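Local coordinates for HD-GYP domain-containing protein (Bdellovibrio bacteriovorus, PDB 3TM8) that binds two iron ions in an unconventional HD-GYP domain of the cyclic-di-GMP phosphodiesterase class, although its own activity is uncharacterised, at residues I105-R108 against A109-Q113; Q216-D219 against S220-P223; K303-M306 against I307-G311. All blocks are in the same frame, centred on the assembly; numbering follows the deposited sequence.

Contact 1. Residues I105-R108 against A109-Q113; sequences IQTR and ADIIQ
R108 and I112 are joined across one turn by a backbone hydrogen bond at the start of the alpha-helix 105-125, whose i to i+4 hydrogen bonds run through the contact. R108 O accepts the N-H of I112 at 2.9 Å (I112 N to R108 O), and the I112 side chain lies back over the same carbonyl, its CG1 3.4 Å from R108 O. The long side chain of R108 turns away from this bond. Its guanidinium group forms a salt bridge with D99 and hydrogen-bonds to A96 O and to the side chain of N150, so the helix start is tied to the end of helix 82-97 and the loops nearby.

A109 gives its N to I105 O at 2.8 Å, while its CB sits beside that oxygen, on the side of the helix covered by helix 153-158.

Beside A109, Q106 and D110 make the polar pairing. With CG anti to the backbone N (chi1 -172°) and a bend at the next bond, the Q106 amide swings along the helix toward D110. Its NE2 donates to D110 OD1 over 3.1 Å in a fairly straight bond (162°). The oxygen lies close to the amide plane, but the N-H reaches it from above the carboxylate plane. The amide has further bonds, from NE2 to A156 O and to OE1 from N159 ND2.

T107 OG1 bonds to D104 just before the helix, and a water donates both to T107 OG1 at 3.0 Å and to the other carboxylate oxygen, D110 OD2, at 2.8 Å.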
loop_
_atom_site.group_PDB
_atom_site.type_symbol
_atom_site.label_atom_id
_atom_site.label_comp_id
_atom_site.label_asym_id
_atom_site.label_seq_id
_atom_site.Cartn_x
_atom_site.Cartn_y
_atom_site.Cartn_z
ATOM N N ILE A 105 -13.229 1.136 -15.023
ATOM C CA ILE A 105 -12.201 1.700 -14.155
ATOM C C ILE A 105 -12.011 0.877 -12.878
ATOM O O ILE A 105 -10.901 0.768 -12.374
ATOM C CB ILE A 105 -12.479 3.200 -13.833
ATOM C CG1 ILE A 105 -11.261 3.850 -13.164
ATOM C CG2 ILE A 105 -13.737 3.351 -12.977
ATOM C CD1 ILE A 105 -10.022 3.910 -14.039
ATOM N N GLN A 106 -13.082 0.284 -12.365
ATOM C CA GLN A 106 -12.936 -0.518 -11.152
ATOM C C GLN A 106 -12.057 -1.739 -11.397
ATOM O O GLN A 106 -11.249 -2.116 -10.542
ATOM C CB GLN A 106 -14.283 -0.956 -10.565
ATOM C CG GLN A 106 -14.134 -1.615 -9.191
ATOM C CD GLN A 106 -13.601 -0.634 -8.165
ATOM O OE1 GLN A 106 -14.240 0.378 -7.887
ATOM N NE2 GLN A 106 -12.408 -0.899 -7.638
ATOM N N THR A 107 -12.210 -2.356 -12.563
ATOM C CA THR A 107 -11.400 -3.512 -12.891
ATOM C C THR A 107 -9.942 -3.114 -13.087
ATOM O O THR A 107 -9.035 -3.798 -12.622
ATOM C CB THR A 107 -11.962 -4.258 -14.113
ATOM O OG1 THR A 107 -13.305 -4.658 -13.820
ATOM C CG2 THR A 107 -11.135 -5.489 -14.422
ATOM N N ARG A 108 -9.715 -1.992 -13.763
ATOM C CA ARG A 108 -8.357 -1.479 -13.916
ATOM C C ARG A 108 -7.730 -1.197 -12.547
ATOM O O ARG A 108 -6.584 -1.574 -12.292
ATOM C CB ARG A 108 -8.358 -0.209 -14.764
ATOM C CG ARG A 108 -8.904 -0.413 -16.175
ATOM C CD ARG A 108 -8.840 0.867 -16.997
ATOM N NE ARG A 108 -7.471 1.351 -17.062
ATOM C CZ ARG A 108 -7.124 2.611 -17.304
ATOM N NH1 ARG A 108 -8.051 3.531 -17.534
ATOM N NH2 ARG A 108 -5.840 2.945 -17.314
ATOM N N ALA A 109 -8.487 -0.540 -11.669
ATOM C CA ALA A 109 -8.022 -0.229 -10.322
ATOM C C ALA A 109 -7.767 -1.493 -9.507
ATOM O O ALA A 109 -6.779 -1.565 -8.783
ATOM C CB ALA A 109 -9.010 0.669 -9.618
ATOM N N ASP A 110 -8.646 -2.487 -9.619
ATOM C CA ASP A 110 -8.437 -3.765 -8.919
ATOM C C ASP A 110 -7.072 -4.339 -9.289
ATOM O O ASP A 110 -6.296 -4.756 -8.430
ATOM C CB ASP A 110 -9.503 -4.797 -9.291
ATOM C CG ASP A 110 -10.849 -4.562 -8.614
ATOM O OD1 ASP A 110 -10.982 -3.632 -7.787
ATOM O OD2 ASP A 110 -11.784 -5.345 -8.910
ATOM N N ILE A 111 -6.779 -4.371 -10.584
ATOM C CA ILE A 111 -5.517 -4.929 -11.031
ATOM C C ILE A 111 -4.337 -4.085 -10.562
ATOM O O ILE A 111 -3.364 -4.602 -10.026
ATOM C CB ILE A 111 -5.487 -5.088 -12.565
ATOM C CG1 ILE A 111 -6.509 -6.144 -13.010
ATOM C CG2 ILE A 111 -4.081 -5.439 -13.035
ATOM C CD1 ILE A 111 -6.814 -6.102 -14.492
ATOM N N ILE A 112 -4.422 -2.776 -10.767
ATOM C CA ILE A 112 -3.282 -1.916 -10.468
ATOM C C ILE A 112 -3.013 -1.819 -8.954
ATOM O O ILE A 112 -1.859 -1.888 -8.524
ATOM C CB ILE A 112 -3.454 -0.535 -11.107
ATOM C CG1 ILE A 112 -3.362 -0.680 -12.630
ATOM C CG2 ILE A 112 -2.401 0.430 -10.593
ATOM C CD1 ILE A 112 -3.895 0.506 -13.384
ATOM N N GLN A 113 -4.062 -1.684 -8.149
ATOM C CA GLN A 113 -3.892 -1.680 -6.695
ATOM C C GLN A 113 -3.159 -2.939 -6.243
ATOM O O GLN A 113 -2.235 -2.884 -5.425
ATOM C CB GLN A 113 -5.252 -1.561 -5.997
ATOM C CG GLN A 113 -5.209 -1.340 -4.477
ATOM C CD GLN A 113 -4.932 -2.588 -3.680
ATOM O OE1 GLN A 113 -5.166 -3.708 -4.129
ATOM N NE2 GLN A 113 -4.453 -2.398 -2.462
HETATM O O HOH W 1 -13.606 -5.646 -10.957
#

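Contact 2. Residues Q216-D219 against S220-P223; sequences QPLD and SMSP
S220 N reaches back to P217 O at 3.2 Å and M221 N to L218 O at 3.3 Å, two successive i to i+3 bonds of a short 3-10 turn, with both donors standing well above the planes of the carbonyls they meet.

M221, the buried residue here, lies between Q216 and L218. Its chain runs fully extended beyond CG and crosses Q216 at about a right angle, so that M221 CG packs 3.5 Å from Q216 CD. Farther along, the methyl CE meets Q216 CG on one hand and L218 CD2, at 3.6 Å, on the other; L218 and M221 run side by side. Q216 has CG between its backbone N and carbonyl carbon (chi1 63°), and from there the extended chain carries its amide across the methionine. NE2 is held by N213 O and the D225 carboxylate, while OE1 accepts a hydrogen bond from a water that in turn accepts from S222 N.

At the outer edge, S220 OG rests against the proline ring, 3.3 Å from P217 CB, and makes a weak hydrogen bond to P217 O. S222 then N-caps helix 223-240 through OG to D225 N.

L218's side chain lies about 8 Å from an iron ion and about 5 Å from a bound phosphate, probably from the crystallisation liquor. Q216 is thus satisfied at its polar end while its carbon chain closes over the methionine.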
loop_
_atom_site.group_PDB
_atom_site.type_symbol
_atom_site.label_atom_id
_atom_site.label_comp_id
_atom_site.label_asym_id
_atom_site.label_seq_id
_atom_site.Cartn_x
_atom_site.Cartn_y
_atom_site.Cartn_z
ATOM N N GLN A 216 -5.804 -2.056 15.887
ATOM C CA GLN A 216 -6.310 -1.602 17.177
ATOM C C GLN A 216 -5.910 -0.136 17.341
ATOM O O GLN A 216 -4.934 0.311 16.735
ATOM C CB GLN A 216 -5.742 -2.454 18.309
ATOM C CG GLN A 216 -4.236 -2.372 18.448
ATOM C CD GLN A 216 -3.696 -3.270 19.552
ATOM O OE1 GLN A 216 -4.199 -3.266 20.677
ATOM N NE2 GLN A 216 -2.659 -4.034 19.239
ATOM N N PRO A 217 -6.669 0.626 18.142
ATOM C CA PRO A 217 -6.306 2.035 18.338
ATOM C C PRO A 217 -5.005 2.191 19.123
ATOM O O PRO A 217 -4.814 1.495 20.124
ATOM C CB PRO A 217 -7.490 2.600 19.136
ATOM C CG PRO A 217 -8.620 1.640 18.877
ATOM C CD PRO A 217 -7.962 0.294 18.764
ATOM N N LEU A 218 -4.125 3.087 18.674
ATOM C CA LEU A 218 -2.859 3.330 19.371
ATOM C C LEU A 218 -3.073 3.686 20.837
ATOM O O LEU A 218 -2.329 3.236 21.706
ATOM C CB LEU A 218 -2.048 4.444 18.700
ATOM C CG LEU A 218 -1.570 4.159 17.278
ATOM C CD1 LEU A 218 -0.733 5.321 16.759
ATOM C CD2 LEU A 218 -0.785 2.855 17.206
ATOM N N ASP A 219 -4.094 4.489 21.114
ATOM C CA ASP A 219 -4.295 5.000 22.466
ATOM C C ASP A 219 -4.930 4.005 23.435
ATOM O O ASP A 219 -5.102 4.308 24.615
ATOM C CB ASP A 219 -5.064 6.325 22.440
ATOM C CG ASP A 219 -4.224 7.463 21.890
ATOM O OD1 ASP A 219 -2.989 7.423 22.077
ATOM O OD2 ASP A 219 -4.789 8.389 21.271
ATOM N N SER A 220 -5.272 2.819 22.948
ATOM C CA SER A 220 -5.733 1.756 23.836
ATOM C C SER A 220 -4.849 0.505 23.758
ATOM O O SER A 220 -5.147 -0.511 24.379
ATOM C CB SER A 220 -7.212 1.427 23.600
ATOM O OG SER A 220 -7.506 1.304 22.225
ATOM N N MET A 221 -3.750 0.585 23.013
ATOM C CA MET A 221 -2.765 -0.488 23.019
ATOM C C MET A 221 -2.177 -0.676 24.405
ATOM O O MET A 221 -2.024 0.284 25.158
ATOM C CB MET A 221 -1.615 -0.171 22.069
ATOM C CG MET A 221 -1.891 -0.508 20.629
ATOM S SD MET A 221 -0.465 -0.132 19.593
ATOM C CE MET A 221 -1.112 -0.599 17.991
ATOM N N SER A 222 -1.826 -1.914 24.734
ATOM C CA SER A 222 -1.081 -2.176 25.956
ATOM C C SER A 222 0.226 -1.397 25.897
ATOM O O SER A 222 0.713 -1.082 24.808
ATOM C CB SER A 222 -0.776 -3.667 26.082
ATOM O OG SER A 222 0.136 -4.069 25.074
ATOM N N PRO A 223 0.801 -1.064 27.064
ATOM C CA PRO A 223 2.094 -0.373 27.060
ATOM C C PRO A 223 3.133 -1.124 26.226
ATOM O O PRO A 223 3.917 -0.502 25.513
ATOM C CB PRO A 223 2.492 -0.357 28.543
ATOM C CG PRO A 223 1.563 -1.326 29.222
ATOM C CD PRO A 223 0.305 -1.303 28.429
HETATM O O HOH W 2 -2.651 -3.985 22.899
HETATM O O HOH W 3 -1.616 2.948 24.436
#

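Contact 3. Residues K303-M306 against I307-G311; sequences KKLM and IDHVG
K304 and D308, one turn apart at the C-terminal end of helix 301-308, form a salt bridge: K304 NZ donates to D308 OD2 at 2.9 Å, and OD2 accepts through its anti lone pair, the one away from the other carboxylate oxygen. Two bends in the lysine chain, at chi3 (76°) and chi4 (-57°), curl the ammonium group back along the helix to reach it. A water accepts from K304 NZ at 2.8 Å and also hydrogen-bonds to H309 NE2 at 2.8 Å, lying in the plane of the imidazole at its edge.

The same ring takes part in a CH-pi contact. L305 CD2 stands over one face, 3.5 Å from the ring centroid and only 14° off the normal, so the methyl sits almost centrally on the imidazole. L305 is buried, and its side chain also touches A286, M287 and L290 of helix 276-293 and I318 of helix 315-325; the imidazole thus lies on a leucine that is itself packed between two helices. K303 CG meets I307 CD1 at 3.7 Å in an apolar touch, while the K303 ammonium group pairs with E300.

Backbone bonds show the helix coming to its end. I307 N still bonds to K303 O and D308 N to K304 O, the latter at 2.7 Å. H309, the first residue to leave helical torsions, makes weak bonds from its N to L305 O (2.8 Å) and to K304 O.

An aspartate in the last turn of a helix faces the negative end of the helix dipole, which would tend to disfavour its charge. The ammonium group of K304 probably offsets this, and through the shared water it also ties the salt bridge to the edge of the histidine ring.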
loop_
_atom_site.group_PDB
_atom_site.type_symbol
_atom_site.label_atom_id
_atom_site.label_comp_id
_atom_site.label_asym_id
_atom_site.label_seq_id
_atom_site.Cartn_x
_atom_site.Cartn_y
_atom_site.Cartn_z
ATOM N N LYS A 303 -11.803 15.441 12.172
ATOM C CA LYS A 303 -12.112 15.916 13.519
ATOM C C LYS A 303 -11.277 15.181 14.557
ATOM O O LYS A 303 -10.742 15.789 15.489
ATOM C CB LYS A 303 -13.600 15.743 13.844
ATOM C CG LYS A 303 -13.919 15.987 15.310
ATOM C CD LYS A 303 -15.333 15.564 15.671
ATOM C CE LYS A 303 -15.446 14.049 15.710
ATOM N NZ LYS A 303 -16.805 13.614 16.101
ATOM N N LYS A 304 -11.174 13.865 14.401
ATOM C CA LYS A 304 -10.425 13.061 15.358
ATOM C C LYS A 304 -8.961 13.463 15.432
ATOM O O LYS A 304 -8.403 13.578 16.523
ATOM C CB LYS A 304 -10.554 11.569 15.039
ATOM C CG LYS A 304 -11.851 10.948 15.524
ATOM C CD LYS A 304 -11.683 9.456 15.772
ATOM C CE LYS A 304 -10.933 9.166 17.076
ATOM N NZ LYS A 304 -9.585 9.806 17.143
ATOM N N LEU A 305 -8.333 13.671 14.279
ATOM C CA LEU A 305 -6.962 14.163 14.271
ATOM C C LEU A 305 -6.850 15.521 14.972
ATOM O O LEU A 305 -5.903 15.769 15.712
ATOM C CB LEU A 305 -6.425 14.272 12.846
ATOM C CG LEU A 305 -6.112 12.947 12.158
ATOM C CD1 LEU A 305 -5.438 13.211 10.837
ATOM C CD2 LEU A 305 -5.207 12.120 13.047
ATOM N N MET A 306 -7.809 16.407 14.737
ATOM C CA MET A 306 -7.747 17.738 15.326
ATOM C C MET A 306 -7.991 17.756 16.831
ATOM O O MET A 306 -7.403 18.573 17.543
ATOM C CB MET A 306 -8.723 18.676 14.624
ATOM C CG MET A 306 -8.320 18.947 13.196
ATOM S SD MET A 306 -9.540 19.911 12.319
ATOM C CE MET A 306 -9.438 21.480 13.186
ATOM N N ILE A 307 -8.839 16.858 17.328
ATOM C CA ILE A 307 -9.261 16.865 18.731
ATOM C C ILE A 307 -8.542 15.819 19.591
ATOM O O ILE A 307 -8.477 15.945 20.815
ATOM C CB ILE A 307 -10.789 16.646 18.842
ATOM C CG1 ILE A 307 -11.548 17.856 18.298
ATOM C CG2 ILE A 307 -11.200 16.371 20.281
ATOM C CD1 ILE A 307 -13.051 17.748 18.467
ATOM N N ASP A 308 -8.030 14.773 18.943
ATOM C CA ASP A 308 -7.300 13.708 19.632
ATOM C C ASP A 308 -5.824 13.647 19.210
ATOM O O ASP A 308 -5.015 12.974 19.849
ATOM C CB ASP A 308 -7.971 12.351 19.393
ATOM C CG ASP A 308 -9.370 12.276 19.983
ATOM O OD1 ASP A 308 -9.619 12.907 21.036
ATOM O OD2 ASP A 308 -10.223 11.578 19.394
ATOM N N HIS A 309 -5.476 14.342 18.130
ATOM C CA HIS A 309 -4.091 14.392 17.663
ATOM C C HIS A 309 -3.656 15.843 17.548
ATOM O O HIS A 309 -3.041 16.245 16.556
ATOM C CB HIS A 309 -3.945 13.704 16.304
ATOM C CG HIS A 309 -4.296 12.249 16.318
ATOM N ND1 HIS A 309 -3.382 11.261 16.021
ATOM C CD2 HIS A 309 -5.462 11.615 16.587
ATOM C CE1 HIS A 309 -3.970 10.081 16.108
ATOM N NE2 HIS A 309 -5.231 10.268 16.451
ATOM N N VAL A 310 -3.980 16.620 18.576
ATOM C CA VAL A 310 -3.839 18.072 18.535
ATOM C C VAL A 310 -2.459 18.525 18.073
ATOM O O VAL A 310 -1.441 18.145 18.656
ATOM C CB VAL A 310 -4.136 18.707 19.911
ATOM C CG1 VAL A 310 -4.069 20.231 19.822
ATOM C CG2 VAL A 310 -5.499 18.257 20.424
ATOM N N GLY A 311 -2.439 19.331 17.016
ATOM C CA GLY A 311 -1.225 19.985 16.572
ATOM C C GLY A 311 -0.240 19.068 15.878
ATOM O O GLY A 311 0.897 19.452 15.608
HETATM O O HOH W 4 -7.122 8.474 17.355
#

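How the contacts relate
The three contacts follow in series along the chain: contact 1 starts helix 105-125, contact 2 lies in the loop leading into helix 223-240, and contact 3 ends helix 301-308. Contacts 2 and 3 belong to the HD domain, on the same side of the chain's centre, with centres 16 Å apart and nearest atoms about 5 Å apart. Both approach the di-iron site: the side chains of L218 and H309 lie about 6 and 8 Å from that of the iron ligand E258. Contact 1 is buried, its centre 34 Å from contact 2 and 33 Å from contact 3. Contacts 2 and 3 thus belong to the metal site's surroundings, contact 1 to helical packing away from it.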